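Long-range contact in Sca-family protein (Rickettsia rickettsii, PDB 4LQ8), which probably acts in host-cell interaction and cell adhesion as rickettsial surface cell antigen 4, of which this chain is the N-terminal head part: residues 279-293 and 302-314. Numbering follows the deposited sequence.
Sequences PKPLKFAGTGDDAIA and YTLAVTRGKYKEM
Phe-284 lies flat beneath the first turn of helix 308-314: Arg-308 CG sits 3.5 Å from the centroid of its ring, a CH-pi contact 12° off the ring normal. The aliphatic stem of an arginine suits this place, since it can roof an aromatic ring and still carry its charge onward; here NH1 ends 3.0 Å from Thr-287 O. With CG anti to its carbonyl carbon (chi1 -72°), Phe-284 also brings CZ against Tyr-311 CD2, the two rings meeting obliquely with planes 50° apart. Leu-282, two residues back on the same strand face, sends its branches separate ways. CD2 packs over a face of the Tyr-311 ring, while CD1 presses on Leu-304 CD1 at a tight 3.5 Å. Tyr-311 thus offers the core an aromatic surface but keeps a polar tip: its hydroxyl bonds Asp-327 O and a water that donates to it and accepts from Lys-280 NZ, itself held by Ser-278.

Behind this packing, backbone bonds tie the segments together. Ala-293 N reaches Val-306 O and Leu-304 N reaches Ala-293 O, so Ala-293 is gripped through N and O from either side of the corner at Ala-305; the small Ala-293 CB lets Leu-304 and Val-306 close in. Ile-292 and Thr-307 set the register as an antiparallel non-hydrogen-bonded pair. At the helix start, Ala-291 O takes Arg-308 N, and Asp-289 O takes Gly-309 N on a lone pair, both at 2.8 Å. Gly-309, lacking a side chain, lets the type I turn 288-291 lie close, Gly-309 CA being 4.0 Å from Asp-289 CB. Thr-307 is the N-cap, its OG1 accepting from Lys-310 N. The whole is a beta hairpin, strands 292-297 and 300-304, leading round a corner into a capped helix that packs on the neighbouring strand 282-285.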
loop_
_atom_site.group_PDB
_atom_site.type_symbol
_atom_site.label_atom_id
_atom_site.label_comp_id
_atom_site.label_asym_id
_atom_site.label_seq_id
_atom_site.Cartn_x
_atom_site.Cartn_y
_atom_site.Cartn_z
ATOM N N PRO A 279 -2.663 -3.210 1.586
ATOM C CA PRO A 279 -3.954 -3.662 2.135
ATOM C C PRO A 279 -4.618 -2.491 2.884
ATOM O O PRO A 279 -3.907 -1.633 3.436
ATOM C CB PRO A 279 -3.560 -4.758 3.143
ATOM C CG PRO A 279 -2.188 -5.100 2.819
ATOM C CD PRO A 279 -1.540 -3.903 2.247
ATOM N N LYS A 280 -5.962 -2.448 2.892
ATOM C CA LYS A 280 -6.729 -1.374 3.523
ATOM C C LYS A 280 -7.796 -1.919 4.497
ATOM O O LYS A 280 -8.306 -3.004 4.253
ATOM C CB LYS A 280 -7.408 -0.451 2.453
ATOM C CG LYS A 280 -6.439 0.393 1.607
ATOM C CD LYS A 280 -5.574 1.357 2.447
ATOM C CE LYS A 280 -4.800 2.364 1.630
ATOM N NZ LYS A 280 -3.574 1.785 1.027
ATOM N N PRO A 281 -8.193 -1.174 5.557
ATOM C CA PRO A 281 -7.632 0.124 5.994
ATOM C C PRO A 281 -6.210 -0.089 6.556
ATOM O O PRO A 281 -5.911 -1.134 7.132
ATOM C CB PRO A 281 -8.634 0.581 7.077
ATOM C CG PRO A 281 -9.122 -0.697 7.673
ATOM C CD PRO A 281 -9.222 -1.658 6.504
ATOM N N LEU A 282 -5.340 0.876 6.348
ATOM C CA LEU A 282 -3.971 0.814 6.861
ATOM C C LEU A 282 -3.925 1.406 8.292
ATOM O O LEU A 282 -4.529 2.444 8.538
ATOM C CB LEU A 282 -3.051 1.616 5.913
ATOM C CG LEU A 282 -1.546 1.490 6.120
ATOM C CD1 LEU A 282 -1.076 0.039 5.947
ATOM C CD2 LEU A 282 -0.808 2.360 5.140
ATOM N N LYS A 283 -3.252 0.738 9.225
ATOM C CA LYS A 283 -3.113 1.289 10.582
ATOM C C LYS A 283 -1.659 1.746 10.786
ATOM O O LYS A 283 -0.765 1.269 10.098
ATOM C CB LYS A 283 -3.493 0.259 11.684
ATOM C CG LYS A 283 -4.841 -0.468 11.530
ATOM C CD LYS A 283 -6.003 0.484 11.623
ATOM C CE LYS A 283 -7.304 -0.211 11.905
ATOM N NZ LYS A 283 -8.358 0.803 12.164
ATOM N N PHE A 284 -1.436 2.603 11.777
ATOM C CA PHE A 284 -0.119 3.064 12.190
ATOM C C PHE A 284 -0.001 2.813 13.669
ATOM O O PHE A 284 -0.944 3.082 14.434
ATOM C CB PHE A 284 0.134 4.550 11.833
ATOM C CG PHE A 284 0.325 4.693 10.336
ATOM C CD1 PHE A 284 1.528 4.334 9.733
ATOM C CD2 PHE A 284 -0.724 5.107 9.522
ATOM C CE1 PHE A 284 1.683 4.402 8.341
ATOM C CE2 PHE A 284 -0.558 5.204 8.136
ATOM C CZ PHE A 284 0.638 4.836 7.556
ATOM N N ALA A 285 1.145 2.244 14.065
ATOM C CA ALA A 285 1.446 1.896 15.440
ATOM C C ALA A 285 1.921 3.164 16.180
ATOM O O ALA A 285 3.112 3.375 16.352
ATOM C CB ALA A 285 2.503 0.794 15.465
ATOM N N GLY A 286 0.981 4.002 16.593
ATOM C CA GLY A 286 1.293 5.271 17.262
ATOM C C GLY A 286 0.883 6.439 16.373
ATOM O O GLY A 286 0.374 6.229 15.264
ATOM N N THR A 287 1.097 7.661 16.843
ATOM C CA THR A 287 0.681 8.952 16.255
ATOM C C THR A 287 1.810 9.718 15.550
ATOM O O THR A 287 1.533 10.564 14.695
ATOM C CB THR A 287 0.084 9.857 17.380
ATOM O OG1 THR A 287 -0.784 9.084 18.203
ATOM C CG2 THR A 287 -0.684 11.057 16.839
ATOM N N GLY A 288 3.048 9.450 15.929
ATOM C CA GLY A 288 4.204 10.139 15.373
ATOM C C GLY A 288 4.534 9.725 13.962
ATOM O O GLY A 288 3.986 8.749 13.445
ATOM N N ASP A 289 5.479 10.438 13.355
ATOM C CA ASP A 289 5.972 10.207 12.002
ATOM C C ASP A 289 6.736 8.896 11.885
ATOM O O ASP A 289 6.814 8.341 10.789
ATOM C CB ASP A 289 6.869 11.380 11.568
ATOM C CG ASP A 289 6.085 12.623 11.192
ATOM O OD1 ASP A 289 4.846 12.525 11.057
ATOM O OD2 ASP A 289 6.707 13.680 11.026
ATOM N N ASP A 290 7.268 8.393 13.013
ATOM C CA ASP A 290 8.036 7.150 13.073
ATOM C C ASP A 290 7.138 5.927 13.277
ATOM O O ASP A 290 7.642 4.798 13.269
ATOM C CB ASP A 290 9.124 7.238 14.176
ATOM C CG ASP A 290 8.586 7.462 15.595
ATOM O OD1 ASP A 290 7.513 8.099 15.743
ATOM O OD2 ASP A 290 9.253 7.032 16.550
ATOM N N ALA A 291 5.808 6.148 13.486
ATOM C CA ALA A 291 4.851 5.049 13.694
ATOM C C ALA A 291 4.836 4.105 12.449
ATOM O O ALA A 291 4.657 4.557 11.318
ATOM C CB ALA A 291 3.466 5.601 13.954
ATOM N N ILE A 292 5.074 2.811 12.672
ATOM C CA ILE A 292 5.133 1.829 11.612
ATOM C C ILE A 292 3.729 1.446 11.135
ATOM O O ILE A 292 2.804 1.352 11.935
ATOM C CB ILE A 292 6.031 0.605 11.999
ATOM C CG1 ILE A 292 6.484 -0.205 10.741
ATOM C CG2 ILE A 292 5.385 -0.287 13.057
ATOM C CD1 ILE A 292 7.478 0.607 9.736
ATOM N N ALA A 293 3.580 1.240 9.822
ATOM C CA ALA A 293 2.315 0.813 9.237
ATOM C C ALA A 293 2.081 -0.622 9.655
ATOM O O ALA A 293 3.023 -1.407 9.734
ATOM C CB ALA A 293 2.392 0.883 7.706
ATOM N N TYR A 302 0.487 -7.930 10.779
ATOM C CA TYR A 302 1.681 -7.768 9.968
ATOM C C TYR A 302 2.035 -6.299 9.978
ATOM O O TYR A 302 1.135 -5.464 10.052
ATOM C CB TYR A 302 1.435 -8.174 8.496
ATOM C CG TYR A 302 0.997 -9.604 8.312
ATOM C CD1 TYR A 302 1.927 -10.617 8.106
ATOM C CD2 TYR A 302 -0.347 -9.943 8.297
ATOM C CE1 TYR A 302 1.528 -11.942 7.933
ATOM C CE2 TYR A 302 -0.755 -11.266 8.152
ATOM C CZ TYR A 302 0.184 -12.260 7.944
ATOM O OH TYR A 302 -0.229 -13.560 7.795
ATOM N N THR A 303 3.332 -5.977 9.852
ATOM C CA THR A 303 3.745 -4.590 9.699
ATOM C C THR A 303 4.135 -4.430 8.235
ATOM O O THR A 303 4.485 -5.419 7.579
ATOM C CB THR A 303 4.888 -4.215 10.644
ATOM O OG1 THR A 303 6.029 -5.037 10.354
ATOM C CG2 THR A 303 4.494 -4.328 12.120
ATOM N N LEU A 304 4.072 -3.196 7.724
ATOM C CA LEU A 304 4.527 -2.890 6.377
ATOM C C LEU A 304 5.809 -2.061 6.532
ATOM O O LEU A 304 6.031 -1.508 7.604
ATOM C CB LEU A 304 3.442 -2.173 5.537
ATOM C CG LEU A 304 2.098 -2.940 5.352
ATOM C CD1 LEU A 304 1.167 -2.153 4.493
ATOM C CD2 LEU A 304 2.307 -4.246 4.617
ATOM N N ALA A 305 6.649 -1.972 5.477
ATOM C CA ALA A 305 7.957 -1.304 5.536
ATOM C C ALA A 305 7.890 0.202 5.336
ATOM O O ALA A 305 8.775 0.783 4.723
ATOM C CB ALA A 305 8.898 -1.944 4.517
ATOM N N VAL A 306 6.839 0.829 5.829
ATOM C CA VAL A 306 6.633 2.267 5.643
ATOM C C VAL A 306 6.166 2.919 6.954
ATOM O O VAL A 306 5.286 2.389 7.648
ATOM C CB VAL A 306 5.682 2.525 4.417
ATOM C CG1 VAL A 306 4.209 2.159 4.700
ATOM C CG2 VAL A 306 5.815 3.948 3.884
ATOM N N THR A 307 6.778 4.025 7.316
ATOM C CA THR A 307 6.374 4.722 8.539
ATOM C C THR A 307 5.267 5.695 8.164
ATOM O O THR A 307 5.078 5.973 6.987
ATOM C CB THR A 307 7.551 5.482 9.172
ATOM O OG1 THR A 307 7.987 6.465 8.240
ATOM C CG2 THR A 307 8.707 4.563 9.634
ATOM N N ARG A 308 4.595 6.276 9.161
ATOM C CA ARG A 308 3.548 7.265 8.922
ATOM C C ARG A 308 4.051 8.506 8.169
ATOM O O ARG A 308 3.394 8.962 7.232
ATOM C CB ARG A 308 2.879 7.658 10.232
ATOM C CG ARG A 308 1.433 8.007 9.986
ATOM C CD ARG A 308 1.017 9.305 10.576
ATOM N NE ARG A 308 -0.437 9.286 10.697
ATOM C CZ ARG A 308 -1.126 9.963 11.603
ATOM N NH1 ARG A 308 -0.501 10.740 12.475
ATOM N NH2 ARG A 308 -2.448 9.880 11.635
ATOM N N GLY A 309 5.211 9.008 8.569
ATOM C CA GLY A 309 5.820 10.173 7.939
ATOM C C GLY A 309 6.142 9.880 6.487
ATOM O O GLY A 309 5.819 10.672 5.616
ATOM N N LYS A 310 6.727 8.710 6.205
ATOM C CA LYS A 310 7.040 8.333 4.823
ATOM C C LYS A 310 5.737 8.141 3.991
ATOM O O LYS A 310 5.640 8.632 2.865
ATOM C CB LYS A 310 7.924 7.069 4.789
ATOM C CG LYS A 310 8.293 6.593 3.376
ATOM C CD LYS A 310 9.050 7.636 2.563
ATOM C CE LYS A 310 10.422 7.945 3.143
ATOM N NZ LYS A 310 11.150 8.873 2.244
ATOM N N TYR A 311 4.744 7.481 4.580
ATOM C CA TYR A 311 3.464 7.237 3.929
ATOM C C TYR A 311 2.787 8.553 3.539
ATOM O O TYR A 311 2.349 8.679 2.398
ATOM C CB TYR A 311 2.550 6.419 4.842
ATOM C CG TYR A 311 1.197 6.149 4.222
ATOM C CD1 TYR A 311 1.045 5.189 3.221
ATOM C CD2 TYR A 311 0.061 6.844 4.642
ATOM C CE1 TYR A 311 -0.204 4.920 2.662
ATOM C CE2 TYR A 311 -1.194 6.570 4.096
ATOM C CZ TYR A 311 -1.316 5.616 3.100
ATOM O OH TYR A 311 -2.532 5.337 2.543
ATOM N N LYS A 312 2.736 9.540 4.470
ATOM C CA LYS A 312 2.174 10.868 4.192
ATOM C C LYS A 312 2.950 11.602 3.081
ATOM O O LYS A 312 2.327 12.214 2.226
ATOM C CB LYS A 312 2.098 11.735 5.478
ATOM C CG LYS A 312 1.212 11.130 6.598
ATOM C CD LYS A 312 -0.282 10.922 6.242
ATOM C CE LYS A 312 -1.023 10.066 7.279
ATOM N NZ LYS A 312 -2.508 10.129 7.128
ATOM N N GLU A 313 4.288 11.527 3.074
ATOM C CA GLU A 313 5.113 12.145 2.018
ATOM C C GLU A 313 4.814 11.504 0.648
ATOM O O GLU A 313 4.713 12.218 -0.355
ATOM C CB GLU A 313 6.603 11.937 2.292
ATOM C CG GLU A 313 7.273 12.977 3.155
ATOM C CD GLU A 313 8.689 12.596 3.564
ATOM O OE1 GLU A 313 9.352 11.834 2.818
ATOM O OE2 GLU A 313 9.127 13.046 4.648
ATOM N N MET A 314 4.702 10.151 0.612
ATOM C CA MET A 314 4.402 9.395 -0.613
ATOM C C MET A 314 2.990 9.688 -1.065
ATOM O O MET A 314 2.785 9.930 -2.247
ATOM C CB MET A 314 4.624 7.884 -0.411
ATOM C CG MET A 314 6.073 7.532 -0.196
ATOM S SD MET A 314 6.315 5.773 0.092
ATOM C CE MET A 314 6.548 5.200 -1.619
HETATM O O HOH W 1 -2.454 4.131 -0.217
#